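Local coordinates for fatty acid amide hydrolase (Candida albicans, PDB 6KVR), which probably hydrolyses fatty acid and other monocarboxylic acid amides to the free carboxylate and ammonium, as a member of the amidase signature family, at residues A[346-351]-A[362-367]; A[351-356]-A[478-483]; A[356-361]-A[506-511]; A[463-468]-A[542-547]; A[469-474]-A[534-539]. All coordinates share one frame; numbering follows the deposited sequence.

Interaction 1 (A[346-351]-A[362-367]); sequences IIRDDG and ALNTVV
Ile346 and Arg348 meet Leu363, Asn364 and Val367 in a largely buried helix-on-sheet contact, the packing step of a beta-alpha-beta crossover. Strand 343-346, helix 357-372 and strand 376-379 follow one another in the chain, and the two strands end up parallel neighbours in the large mixed sheet of the amidase fold; here the helix lies against the exit of the first strand. Ile346 and Val367 meet end-on through methyls, CG2 of Ile346 3.6 Å from CG2 of Val367. Leu363 runs past Ile346 in the opposite direction, its CD1 4.2 Å from Ile346 CG2, while its other methyl presses on the next stretch of backbone, with Leu363 CD2 3.3 Å from Ile347 O. Arg348 adds a polar, partly exposed border to the apolar layer. Its chain bends at chi2 (-96°), which carries the guanidinium back to the helix, where Val367 CG2 lies over one face, offset toward the rim, and Val367 CG1 is 3.6 Å from Arg348 NH2. The stronger polar partner of this group is Glu379, whose carboxylate forms a salt bridge with NH2 and so ties the arginine to the second strand of the crossover. Asn364 takes the other terminal nitrogen: Arg348 NH1 donates to an in-plane lone pair of Asn364 OD1 at 3.2 Å, with an N-H...O angle of 160°.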
# COMPACT_ATOMS: atom_id res chain seq x y z
N ILE A 346 8.42 20.32 17.17
CA ILE A 346 9.30 19.68 18.14
C ILE A 346 8.45 18.88 19.10
O ILE A 346 7.49 19.39 19.67
CB ILE A 346 10.16 20.71 18.90
CG1 ILE A 346 10.78 21.72 17.93
CG2 ILE A 346 11.26 20.00 19.72
CD1 ILE A 346 11.77 21.10 16.96
N ILE A 347 8.82 17.61 19.30
CA ILE A 347 8.24 16.79 20.35
C ILE A 347 9.26 16.73 21.48
O ILE A 347 10.31 16.09 21.34
CB ILE A 347 7.86 15.39 19.84
CG1 ILE A 347 6.68 15.49 18.86
CG2 ILE A 347 7.51 14.45 20.99
CD1 ILE A 347 6.27 14.15 18.25
N ARG A 348 8.98 17.43 22.58
CA ARG A 348 9.84 17.35 23.76
C ARG A 348 9.51 16.17 24.66
O ARG A 348 10.36 15.75 25.46
CB ARG A 348 9.74 18.62 24.61
CG ARG A 348 9.82 19.91 23.83
CD ARG A 348 11.22 20.43 23.86
NE ARG A 348 11.35 21.74 23.24
CZ ARG A 348 12.43 22.49 23.36
NH1 ARG A 348 13.46 22.10 24.10
NH2 ARG A 348 12.49 23.66 22.72
N ASP A 349 8.29 15.64 24.54
CA ASP A 349 7.76 14.60 25.41
C ASP A 349 6.54 14.03 24.70
O ASP A 349 5.61 14.78 24.38
CB ASP A 349 7.41 15.18 26.80
CG ASP A 349 6.93 14.13 27.81
OD1 ASP A 349 5.93 13.41 27.57
OD2 ASP A 349 7.58 14.02 28.87
N ASP A 350 6.54 12.73 24.42
CA ASP A 350 5.43 12.16 23.66
C ASP A 350 4.17 11.98 24.49
O ASP A 350 3.20 11.42 23.98
CB ASP A 350 5.85 10.83 23.02
CG ASP A 350 5.99 9.70 24.03
OD1 ASP A 350 6.17 9.96 25.24
OD2 ASP A 350 5.94 8.53 23.58
N GLY A 351 4.15 12.45 25.74
CA GLY A 351 2.99 12.31 26.58
C GLY A 351 2.88 10.97 27.28
O GLY A 351 1.94 10.78 28.07
N ALA A 362 20.24 17.40 24.64
CA ALA A 362 20.59 17.39 23.22
C ALA A 362 19.45 17.93 22.36
O ALA A 362 19.68 18.69 21.41
CB ALA A 362 20.99 15.99 22.79
N LEU A 363 18.21 17.53 22.65
CA LEU A 363 17.07 18.09 21.94
C LEU A 363 17.04 19.61 22.07
O LEU A 363 16.93 20.34 21.08
CB LEU A 363 15.78 17.45 22.46
CG LEU A 363 14.51 17.84 21.72
CD1 LEU A 363 14.71 17.74 20.21
CD2 LEU A 363 13.35 16.97 22.19
N ASN A 364 17.18 20.11 23.31
CA ASN A 364 17.15 21.55 23.53
C ASN A 364 18.28 22.26 22.79
O ASN A 364 18.08 23.35 22.24
CB ASN A 364 17.22 21.85 25.03
CG ASN A 364 17.00 23.30 25.33
OD1 ASN A 364 15.92 23.83 25.07
ND2 ASN A 364 18.02 23.96 25.85
N THR A 365 19.47 21.67 22.77
CA THR A 365 20.58 22.31 22.07
C THR A 365 20.32 22.37 20.57
O THR A 365 20.65 23.36 19.91
CB THR A 365 21.90 21.57 22.36
OG1 THR A 365 22.21 21.66 23.76
CG2 THR A 365 23.06 22.18 21.59
N VAL A 366 19.70 21.31 20.01
CA VAL A 366 19.48 21.29 18.56
C VAL A 366 18.40 22.30 18.17
O VAL A 366 18.53 23.01 17.17
CB VAL A 366 19.15 19.86 18.09
CG1 VAL A 366 18.58 19.84 16.67
CG2 VAL A 366 20.41 18.99 18.16
N VAL A 367 17.34 22.39 18.98
CA VAL A 367 16.29 23.37 18.70
C VAL A 367 16.86 24.78 18.71
O VAL A 367 16.53 25.60 17.85
CB VAL A 367 15.14 23.22 19.72
CG1 VAL A 367 14.21 24.42 19.65
CG2 VAL A 367 14.35 21.92 19.46

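Interaction 2 (A[351-356]-A[478-483]); sequences GLVRVS and VYNWSY
Leu352 brings the loop between strand 343-346 and helix 357-372 up to the start of helix 482-490, where its CD1 rests 3.8 Å from Ser482 CB; the hydroxyl of that serine is engaged by Asp350, just upstream in the same loop. Val353 makes two contacts of different kinds. Val353 CG2 faces the Asn480 amide across the contact, 3.4 Å from Asn480 ND2. Asn480 is itself held in an Asx turn: the backbone N of Ser482 donates to Asn480 OD1 at 3.0 Å, from well above the carbonyl plane. On the main-chain side, Val353 O accepts the hydroxyl proton of Tyr483, with Tyr483 OH to Val353 O at 2.7 Å. The carbonyl lies at the edge of the tyrosine ring, near its plane, and the C=O...OH angle is an open 156°. The Tyr483 side chain lies about 9 Å from Gly256, predicted to bind substrate, so the loop is held close to the probable active site. Two residues on, Val355 runs crosswise to the tyrosine. With Val355 CG1 anti to the carbonyl carbon (chi1 -58°), that methyl lies 3.5 Å from Tyr483 OH. The phenol also receives the backbone N-H of Asp350. One buried hydroxyl thus donates to Val353 O and accepts from Asp350 N, so that a single loop uses both its proton and its oxygen and probably holds the ring in place.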
# COMPACT_ATOMS: atom_id res chain seq x y z
N GLY A 351 4.15 12.45 25.74
CA GLY A 351 2.99 12.31 26.58
C GLY A 351 2.88 10.97 27.28
O GLY A 351 1.94 10.78 28.07
N LEU A 352 3.80 10.04 27.02
CA LEU A 352 3.80 8.72 27.64
C LEU A 352 4.97 8.52 28.59
O LEU A 352 4.76 8.16 29.75
CB LEU A 352 3.81 7.62 26.56
CG LEU A 352 2.71 7.80 25.52
CD1 LEU A 352 2.75 6.69 24.51
CD2 LEU A 352 1.35 7.86 26.21
N VAL A 353 6.20 8.72 28.12
CA VAL A 353 7.39 8.45 28.91
C VAL A 353 8.33 9.64 28.80
O VAL A 353 8.84 9.94 27.71
CB VAL A 353 8.09 7.15 28.48
CG1 VAL A 353 9.33 6.89 29.34
CG2 VAL A 353 7.13 5.94 28.56
N ARG A 354 8.59 10.29 29.93
CA ARG A 354 9.54 11.39 30.01
C ARG A 354 10.93 10.93 29.60
O ARG A 354 11.35 9.80 29.89
CB ARG A 354 9.54 11.93 31.45
CG ARG A 354 10.62 12.95 31.78
CD ARG A 354 10.61 13.31 33.27
NE ARG A 354 10.89 12.16 34.12
CZ ARG A 354 11.19 12.24 35.41
NH1 ARG A 354 11.28 13.41 36.02
NH2 ARG A 354 11.40 11.12 36.11
N VAL A 355 11.66 11.80 28.89
CA VAL A 355 13.00 11.47 28.43
C VAL A 355 14.00 11.82 29.53
O VAL A 355 13.71 12.63 30.42
CB VAL A 355 13.37 12.16 27.09
CG1 VAL A 355 12.38 11.79 26.00
CG2 VAL A 355 13.45 13.68 27.24
N SER A 356 15.17 11.19 29.47
CA SER A 356 16.22 11.35 30.46
C SER A 356 17.06 12.59 30.15
O SER A 356 16.99 13.14 29.05
CB SER A 356 17.08 10.09 30.50
OG SER A 356 18.01 10.09 29.44
N VAL A 478 15.40 -2.57 27.99
CA VAL A 478 14.72 -1.54 27.21
C VAL A 478 13.32 -2.05 26.88
O VAL A 478 13.17 -3.08 26.22
CB VAL A 478 15.50 -1.13 25.95
CG1 VAL A 478 15.99 -2.35 25.15
CG2 VAL A 478 14.69 -0.19 25.09
N TYR A 479 12.30 -1.32 27.35
CA TYR A 479 10.92 -1.76 27.42
C TYR A 479 9.94 -0.90 26.63
O TYR A 479 8.95 -1.43 26.13
CB TYR A 479 10.46 -1.79 28.88
CG TYR A 479 11.42 -2.51 29.81
CD1 TYR A 479 11.40 -3.90 29.93
CD2 TYR A 479 12.34 -1.80 30.56
CE1 TYR A 479 12.28 -4.56 30.78
CE2 TYR A 479 13.23 -2.44 31.41
CZ TYR A 479 13.19 -3.82 31.51
OH TYR A 479 14.06 -4.45 32.35
N ASN A 480 10.18 0.40 26.53
CA ASN A 480 9.26 1.33 25.90
C ASN A 480 9.73 1.69 24.50
O ASN A 480 10.79 2.31 24.33
CB ASN A 480 9.11 2.59 26.73
CG ASN A 480 8.41 3.68 25.98
OD1 ASN A 480 7.34 3.46 25.41
ND2 ASN A 480 9.01 4.85 25.93
N TRP A 481 8.92 1.37 23.49
CA TRP A 481 9.20 1.72 22.10
C TRP A 481 8.43 2.96 21.60
O TRP A 481 8.46 3.25 20.40
CB TRP A 481 8.84 0.54 21.19
CG TRP A 481 9.52 -0.76 21.45
CD1 TRP A 481 10.39 -1.07 22.46
CD2 TRP A 481 9.35 -1.96 20.68
NE1 TRP A 481 10.79 -2.39 22.36
CE2 TRP A 481 10.16 -2.96 21.28
CE3 TRP A 481 8.60 -2.29 19.54
CZ2 TRP A 481 10.26 -4.25 20.76
CZ3 TRP A 481 8.69 -3.58 19.03
CH2 TRP A 481 9.53 -4.54 19.65
N SER A 482 7.73 3.68 22.49
CA SER A 482 6.75 4.66 22.02
C SER A 482 7.37 5.70 21.08
O SER A 482 6.70 6.16 20.14
CB SER A 482 6.08 5.35 23.21
OG SER A 482 7.04 6.06 23.98
N TYR A 483 8.64 6.07 21.29
CA TYR A 483 9.24 7.15 20.51
C TYR A 483 9.53 6.73 19.07
O TYR A 483 9.50 7.59 18.17
CB TYR A 483 10.50 7.66 21.21
CG TYR A 483 10.15 8.64 22.32
CD1 TYR A 483 9.84 9.97 22.03
CD2 TYR A 483 10.04 8.22 23.64
CE1 TYR A 483 9.47 10.85 23.04
CE2 TYR A 483 9.67 9.09 24.65
CZ TYR A 483 9.40 10.40 24.35
OH TYR A 483 9.03 11.25 25.36

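Interaction 3 (A[356-361]-A[506-511]); sequences SPPIRR and TKDKWT
Lys507 lays its aliphatic chain athwart Arg361, its CD over one face of the guanidinium and 3.6 Å from Arg361 NE. Asp508 comes next and carries the salt bridge of the contact. Arg361 grips Asp508 side-on, NE to OD1 at 2.7 Å and NH2 to OD2 at 2.6 Å, the former bond nearly straight (174°). Carboxylate and guanidinium are nearly coplanar (17° apart), so each N-H points at its own oxygen. Pro358 CB lies 3.7 Å from Asp508 OD2. Lys509 contributes backbone: its carbonyl carbon is 3.6 Å from Pro357 CG, and its O takes a proton from a water that in turn accepts from Arg360 NH2. Trp510 then turns its six-membered ring onto Pro357, whose CD sits 3.8 Å from the ring centroid, only 6° off the normal, a clear CH-pi contact. Thr511 places CG2 beside the guanidinium of Arg360, whose main partner is the carboxylate of Asp514. Both halves of the bridge have further bonds, Arg361 NH2 to Phe502 O and Asp508 OD2 from Asp504 N. The first turn of helix 357-372 is therefore fixed to this loop by a two-bond salt bridge at Arg361 and by proline-tryptophan packing at Pro357.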
# COMPACT_ATOMS: atom_id res chain seq x y z
N SER A 356 15.17 11.19 29.47
CA SER A 356 16.22 11.35 30.46
C SER A 356 17.06 12.59 30.15
O SER A 356 16.99 13.14 29.05
CB SER A 356 17.08 10.09 30.50
OG SER A 356 18.01 10.09 29.44
N PRO A 357 17.89 13.04 31.10
CA PRO A 357 18.59 14.33 30.96
C PRO A 357 19.41 14.46 29.68
O PRO A 357 19.36 15.53 29.05
CB PRO A 357 19.47 14.39 32.21
CG PRO A 357 18.61 13.72 33.25
CD PRO A 357 17.93 12.57 32.50
N PRO A 358 20.19 13.45 29.27
CA PRO A 358 20.97 13.66 28.03
C PRO A 358 20.09 13.91 26.81
O PRO A 358 20.45 14.75 25.97
CB PRO A 358 21.79 12.37 27.89
CG PRO A 358 21.08 11.37 28.72
CD PRO A 358 20.49 12.14 29.87
N ILE A 359 18.95 13.22 26.69
CA ILE A 359 18.06 13.45 25.55
C ILE A 359 17.44 14.84 25.62
O ILE A 359 17.34 15.55 24.61
CB ILE A 359 16.97 12.36 25.46
CG1 ILE A 359 17.56 10.95 25.58
CG2 ILE A 359 16.21 12.48 24.16
CD1 ILE A 359 18.58 10.61 24.50
N ARG A 360 16.97 15.23 26.80
CA ARG A 360 16.41 16.56 26.96
C ARG A 360 17.43 17.63 26.56
O ARG A 360 17.11 18.55 25.80
CB ARG A 360 15.94 16.77 28.39
CG ARG A 360 15.32 18.16 28.64
CD ARG A 360 14.74 18.27 30.04
NE ARG A 360 15.75 17.96 31.05
CZ ARG A 360 15.47 17.70 32.32
NH1 ARG A 360 14.23 17.70 32.76
NH2 ARG A 360 16.47 17.43 33.16
N ARG A 361 18.67 17.49 27.04
CA ARG A 361 19.69 18.50 26.76
C ARG A 361 19.99 18.56 25.27
O ARG A 361 20.00 19.64 24.67
CB ARG A 361 20.96 18.22 27.56
CG ARG A 361 22.11 19.18 27.24
CD ARG A 361 23.29 19.07 28.20
NE ARG A 361 23.89 17.74 28.19
CZ ARG A 361 24.85 17.35 27.36
NH1 ARG A 361 25.35 18.17 26.46
NH2 ARG A 361 25.29 16.09 27.43
N THR A 506 28.93 14.44 34.31
CA THR A 506 28.99 15.56 35.25
C THR A 506 27.84 16.54 35.07
O THR A 506 27.68 17.43 35.91
CB THR A 506 30.32 16.32 35.13
OG1 THR A 506 30.22 17.30 34.10
CG2 THR A 506 31.48 15.36 34.83
N LYS A 507 27.04 16.42 34.02
CA LYS A 507 25.97 17.37 33.80
C LYS A 507 24.62 16.76 33.42
O LYS A 507 23.61 17.45 33.58
CB LYS A 507 26.37 18.39 32.72
CG LYS A 507 25.85 18.14 31.34
CD LYS A 507 26.34 19.22 30.37
CE LYS A 507 27.85 19.39 30.45
NZ LYS A 507 28.36 20.30 29.39
N ASP A 508 24.56 15.51 32.97
CA ASP A 508 23.28 14.90 32.61
C ASP A 508 22.71 14.13 33.80
O ASP A 508 22.67 12.90 33.83
CB ASP A 508 23.46 14.00 31.39
CG ASP A 508 23.75 14.78 30.11
OD1 ASP A 508 23.12 15.84 29.91
OD2 ASP A 508 24.61 14.35 29.29
N LYS A 509 22.24 14.87 34.80
CA LYS A 509 21.61 14.26 35.96
C LYS A 509 20.27 14.91 36.22
O LYS A 509 19.96 15.99 35.72
CB LYS A 509 22.49 14.34 37.23
CG LYS A 509 23.12 15.68 37.52
CD LYS A 509 24.40 15.51 38.32
CE LYS A 509 24.68 16.73 39.21
NZ LYS A 509 24.32 18.04 38.58
N TRP A 510 19.43 14.20 36.98
CA TRP A 510 18.11 14.70 37.29
C TRP A 510 18.23 15.97 38.12
O TRP A 510 19.13 16.09 38.96
CB TRP A 510 17.30 13.64 38.06
CG TRP A 510 16.97 12.36 37.30
CD1 TRP A 510 17.44 11.10 37.58
CD2 TRP A 510 16.07 12.20 36.18
NE1 TRP A 510 16.89 10.18 36.71
CE2 TRP A 510 16.06 10.84 35.83
CE3 TRP A 510 15.28 13.09 35.44
CZ2 TRP A 510 15.29 10.33 34.78
CZ3 TRP A 510 14.51 12.59 34.37
CH2 TRP A 510 14.52 11.22 34.06
N THR A 511 17.34 16.92 37.89
CA THR A 511 17.28 18.09 38.75
C THR A 511 16.36 17.84 39.95
O THR A 511 15.69 16.81 40.05
CB THR A 511 16.77 19.30 37.98
OG1 THR A 511 15.34 19.28 37.98
CG2 THR A 511 17.31 19.29 36.56
O HOH W 1 19.53 17.86 33.74

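Interaction 4 (A[463-468]-A[542-547]); sequences ILSPTY and GLQLSG
Ile463 and Ser546 exchange backbone bonds, N to O both ways at 2.9 Å, and Ser465 and Gln544 form a second such pair, so that strands 462-466 and 540-546 pair antiparallel as neighbours within the mixed sheet of the amidase fold. The axes of 463-466 and 542-546 approach to 4.8 Å, with N-to-C directions 151° apart. Between these hydrogen-bonded pairs lies the non-hydrogen-bonded pair Leu464-Leu545, on the opposite face of the sheet. There Leu464, its CG anti to the backbone N (chi1 178°), sends CD1 over the neighbouring strand to within 4.1 Å of Leu543 CB; helix 357-372 covers this apolar side. The face bearing Ile463, Ser465, Gln544 and Ser546 is more polar. One water bonds to Ser465 OG, Ser546 OG and Ile463 O, bridging the strands through two hydroxyls and a backbone carbonyl. Thr467, past the strand, lies steeply across Gln544 and donates from OG1 to Gly542 O at 2.9 Å. The Gln544 side chain lies about 6 Å from Gly256, predicted to bind substrate. Its amide is held from both ends: OE1 accepts from Arg259, and Gln544 NE2, which also serves Tyr483 O, donates to Pro466 O at 2.9 Å, tilted from the carbonyl plane.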
# COMPACT_ATOMS: atom_id res chain seq x y z
N ILE A 463 8.98 16.85 11.69
CA ILE A 463 8.80 16.69 13.13
C ILE A 463 10.10 16.17 13.71
O ILE A 463 10.68 15.19 13.21
CB ILE A 463 7.60 15.77 13.44
CG1 ILE A 463 6.34 16.33 12.77
CG2 ILE A 463 7.35 15.67 14.95
CD1 ILE A 463 5.12 15.48 12.93
N LEU A 464 10.61 16.86 14.73
CA LEU A 464 11.84 16.50 15.40
C LEU A 464 11.47 15.96 16.77
O LEU A 464 10.64 16.55 17.47
CB LEU A 464 12.77 17.71 15.54
CG LEU A 464 14.11 17.53 16.28
CD1 LEU A 464 14.99 16.52 15.57
CD2 LEU A 464 14.85 18.87 16.41
N SER A 465 12.07 14.83 17.15
CA SER A 465 11.62 14.15 18.36
C SER A 465 12.74 13.23 18.85
O SER A 465 13.65 12.90 18.09
CB SER A 465 10.34 13.34 18.08
OG SER A 465 10.66 12.22 17.27
N PRO A 466 12.68 12.80 20.12
CA PRO A 466 13.63 11.79 20.60
C PRO A 466 13.46 10.48 19.86
O PRO A 466 12.44 10.22 19.22
CB PRO A 466 13.27 11.64 22.09
CG PRO A 466 12.39 12.85 22.42
CD PRO A 466 11.68 13.14 21.15
N THR A 467 14.49 9.63 19.95
CA THR A 467 14.42 8.28 19.41
C THR A 467 14.00 7.26 20.46
O THR A 467 13.50 6.19 20.10
CB THR A 467 15.77 7.85 18.83
OG1 THR A 467 16.25 8.89 17.97
CG2 THR A 467 15.61 6.57 17.99
N TYR A 468 14.17 7.60 21.73
CA TYR A 468 14.04 6.70 22.87
C TYR A 468 14.08 7.62 24.09
O TYR A 468 14.55 8.75 23.99
CB TYR A 468 15.16 5.64 22.85
CG TYR A 468 15.25 4.73 24.07
CD1 TYR A 468 14.14 4.03 24.49
CD2 TYR A 468 16.43 4.59 24.79
CE1 TYR A 468 14.19 3.21 25.61
CE2 TYR A 468 16.50 3.76 25.91
CZ TYR A 468 15.36 3.07 26.31
OH TYR A 468 15.36 2.24 27.41
N GLY A 542 21.19 10.41 19.44
CA GLY A 542 20.63 10.57 18.10
C GLY A 542 19.16 10.90 18.19
O GLY A 542 18.46 10.41 19.08
N LEU A 543 18.69 11.74 17.27
CA LEU A 543 17.31 12.21 17.27
C LEU A 543 16.64 11.84 15.95
O LEU A 543 17.30 11.49 14.98
CB LEU A 543 17.26 13.73 17.49
CG LEU A 543 17.79 14.35 18.79
CD1 LEU A 543 17.77 15.87 18.69
CD2 LEU A 543 17.00 13.89 20.02
N GLN A 544 15.31 11.97 15.92
CA GLN A 544 14.52 11.59 14.75
C GLN A 544 13.96 12.81 14.03
O GLN A 544 13.44 13.74 14.66
CB GLN A 544 13.36 10.68 15.13
CG GLN A 544 13.80 9.34 15.64
CD GLN A 544 12.62 8.43 15.84
OE1 GLN A 544 12.46 7.45 15.11
NE2 GLN A 544 11.75 8.77 16.79
N LEU A 545 14.05 12.78 12.70
CA LEU A 545 13.41 13.75 11.82
C LEU A 545 12.42 13.01 10.91
O LEU A 545 12.82 12.22 10.06
CB LEU A 545 14.47 14.49 11.01
CG LEU A 545 14.05 15.79 10.30
CD1 LEU A 545 13.98 16.97 11.26
CD2 LEU A 545 15.04 16.05 9.19
N SER A 546 11.13 13.28 11.09
CA SER A 546 10.07 12.63 10.33
C SER A 546 9.43 13.60 9.34
O SER A 546 9.12 14.74 9.69
CB SER A 546 8.98 12.09 11.26
OG SER A 546 9.56 11.33 12.30
N GLY A 547 9.19 13.12 8.11
CA GLY A 547 8.48 13.88 7.10
C GLY A 547 7.15 13.26 6.74
O GLY A 547 6.77 12.19 7.23
O HOH W 2 10.38 12.76 14.75
O HOH W 3 16.83 10.10 21.51

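Interaction 5 (A[469-474]-A[534-539]); sequences NNVAPH and SQFVGA
Phe536 slots its ring between Asn470 and His474, one on each face; with its CG anti to the carbonyl carbon, beside the backbone N, the ring is turned to the 469-474 loop. On the imidazole side the arrangement is an offset stack, with centroids 4.3 Å apart and planes at 6°; NE2 of His474 lies over the phenyl rim, 3.6 Å from Phe536 CZ. His474 NE2 donates to Gln535 O at 2.9 Å, nearly straight (171°) and in the imidazole plane, but tilted from the plane of the carbonyl. One bond and one stack together thus fix the rotation of the histidine ring. On the other face Asn470 crosses the phenyl at about a right angle, its amide plane steep to the ring and its ND2 3.5 Å from Phe536 CE1, while OD1 accepts from the hydroxyl of Ser356. Both segments are loops serving the same sheet: residues 469-474 follow strand 462-466, and a type II beta turn from Phe536 to Ala539 leads into strand 540-546. At the edge of the phenyl, Ala472 O comes within 3.2 Å of Phe536 CE1. Val471 holds CG1 anti to its carbonyl carbon (chi1 -69°), which leaves CG2 to face the turn, 4.0 Å from Phe536 CB and 3.8 Å from Ala539 CB. Pro358 and Ile359 of helix 357-372 also pack against this valine, and Tyr264 of helix 259-265 touches Ala472 and Pro473.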
# COMPACT_ATOMS: atom_id res chain seq x y z
N ASN A 469 13.55 7.16 25.22
CA ASN A 469 13.52 8.02 26.41
C ASN A 469 14.86 8.05 27.14
O ASN A 469 14.93 8.44 28.31
CB ASN A 469 12.43 7.56 27.38
CG ASN A 469 12.48 6.06 27.62
OD1 ASN A 469 11.72 5.30 27.02
ND2 ASN A 469 13.42 5.62 28.45
N ASN A 470 15.92 7.61 26.48
CA ASN A 470 17.25 7.57 27.07
C ASN A 470 18.23 7.42 25.92
O ASN A 470 17.84 7.25 24.76
CB ASN A 470 17.35 6.44 28.10
CG ASN A 470 18.62 6.52 28.95
OD1 ASN A 470 19.23 7.58 29.09
ND2 ASN A 470 19.02 5.39 29.50
N VAL A 471 19.52 7.49 26.25
CA VAL A 471 20.56 7.04 25.33
C VAL A 471 20.50 5.51 25.35
O VAL A 471 19.59 4.95 25.97
CB VAL A 471 21.95 7.55 25.75
CG1 VAL A 471 22.03 9.06 25.54
CG2 VAL A 471 22.19 7.25 27.19
N ALA A 472 21.46 4.85 24.71
CA ALA A 472 21.48 3.39 24.63
C ALA A 472 21.20 2.75 25.99
O ALA A 472 21.78 3.17 27.00
CB ALA A 472 22.82 2.89 24.09
N PRO A 473 20.34 1.76 26.06
CA PRO A 473 20.00 1.14 27.34
C PRO A 473 21.03 0.08 27.74
O PRO A 473 21.87 -0.35 26.95
CB PRO A 473 18.64 0.50 27.06
CG PRO A 473 18.78 0.04 25.66
CD PRO A 473 19.60 1.13 24.94
N HIS A 474 20.95 -0.34 28.99
CA HIS A 474 21.70 -1.53 29.38
C HIS A 474 21.09 -2.75 28.70
O HIS A 474 19.90 -2.78 28.39
CB HIS A 474 21.67 -1.70 30.90
CG HIS A 474 22.41 -0.63 31.63
ND1 HIS A 474 22.21 -0.38 32.97
CD2 HIS A 474 23.36 0.24 31.22
CE1 HIS A 474 23.00 0.61 33.35
NE2 HIS A 474 23.71 1.00 32.30
N SER A 534 26.18 7.79 36.08
CA SER A 534 27.50 7.16 36.06
C SER A 534 27.52 5.87 35.25
O SER A 534 28.61 5.34 35.00
CB SER A 534 27.98 6.88 37.50
OG SER A 534 27.16 5.92 38.16
N GLN A 535 26.37 5.37 34.81
CA GLN A 535 26.28 4.07 34.15
C GLN A 535 25.94 4.18 32.66
O GLN A 535 25.63 3.16 32.02
CB GLN A 535 25.23 3.21 34.87
CG GLN A 535 25.67 2.64 36.21
CD GLN A 535 26.84 1.66 36.09
OE1 GLN A 535 28.00 2.01 36.38
NE2 GLN A 535 26.54 0.43 35.68
N PHE A 536 25.99 5.38 32.09
CA PHE A 536 25.69 5.57 30.68
C PHE A 536 26.69 6.52 30.03
O PHE A 536 26.34 7.25 29.10
CB PHE A 536 24.26 6.11 30.47
CG PHE A 536 23.16 5.12 30.81
CD1 PHE A 536 22.73 4.19 29.87
CD2 PHE A 536 22.55 5.15 32.06
CE1 PHE A 536 21.72 3.29 30.18
CE2 PHE A 536 21.54 4.24 32.37
CZ PHE A 536 21.12 3.31 31.43
N VAL A 537 27.95 6.50 30.50
CA VAL A 537 28.90 7.57 30.21
C VAL A 537 29.18 7.69 28.72
O VAL A 537 29.58 6.72 28.06
CB VAL A 537 30.22 7.32 30.96
CG1 VAL A 537 31.21 8.44 30.65
CG2 VAL A 537 29.99 7.17 32.48
N GLY A 538 29.04 8.91 28.19
CA GLY A 538 29.55 9.21 26.87
C GLY A 538 28.77 8.62 25.72
O GLY A 538 29.25 8.66 24.58
N ALA A 539 27.57 8.08 25.99
CA ALA A 539 26.75 7.48 24.94
C ALA A 539 26.26 8.55 23.97
O ALA A 539 25.80 9.61 24.40
CB ALA A 539 25.54 6.77 25.55

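How the interactions relate
The five contacts run from the sheet outward. Interaction 4 is the innermost, wholly buried and dominated by regular backbone bonds; Ile347 N bonds to Leu464 O, adding the strand of interaction 1 to the same sheet. Interactions 1 and 3 both use helix 357-372, the first mainly through apolar side chains, with a polar border, the second, partly buried, through charged and aromatic groups nearer solvent. Interaction 2 joins a loop to a helix start and interaction 5 two loops; both are buried, and each relies on a single side-chain-to-carbonyl bond, from a phenol and an imidazole respectively, where interaction 4 repeats its bonds along two strands and interaction 3 pairs full charges.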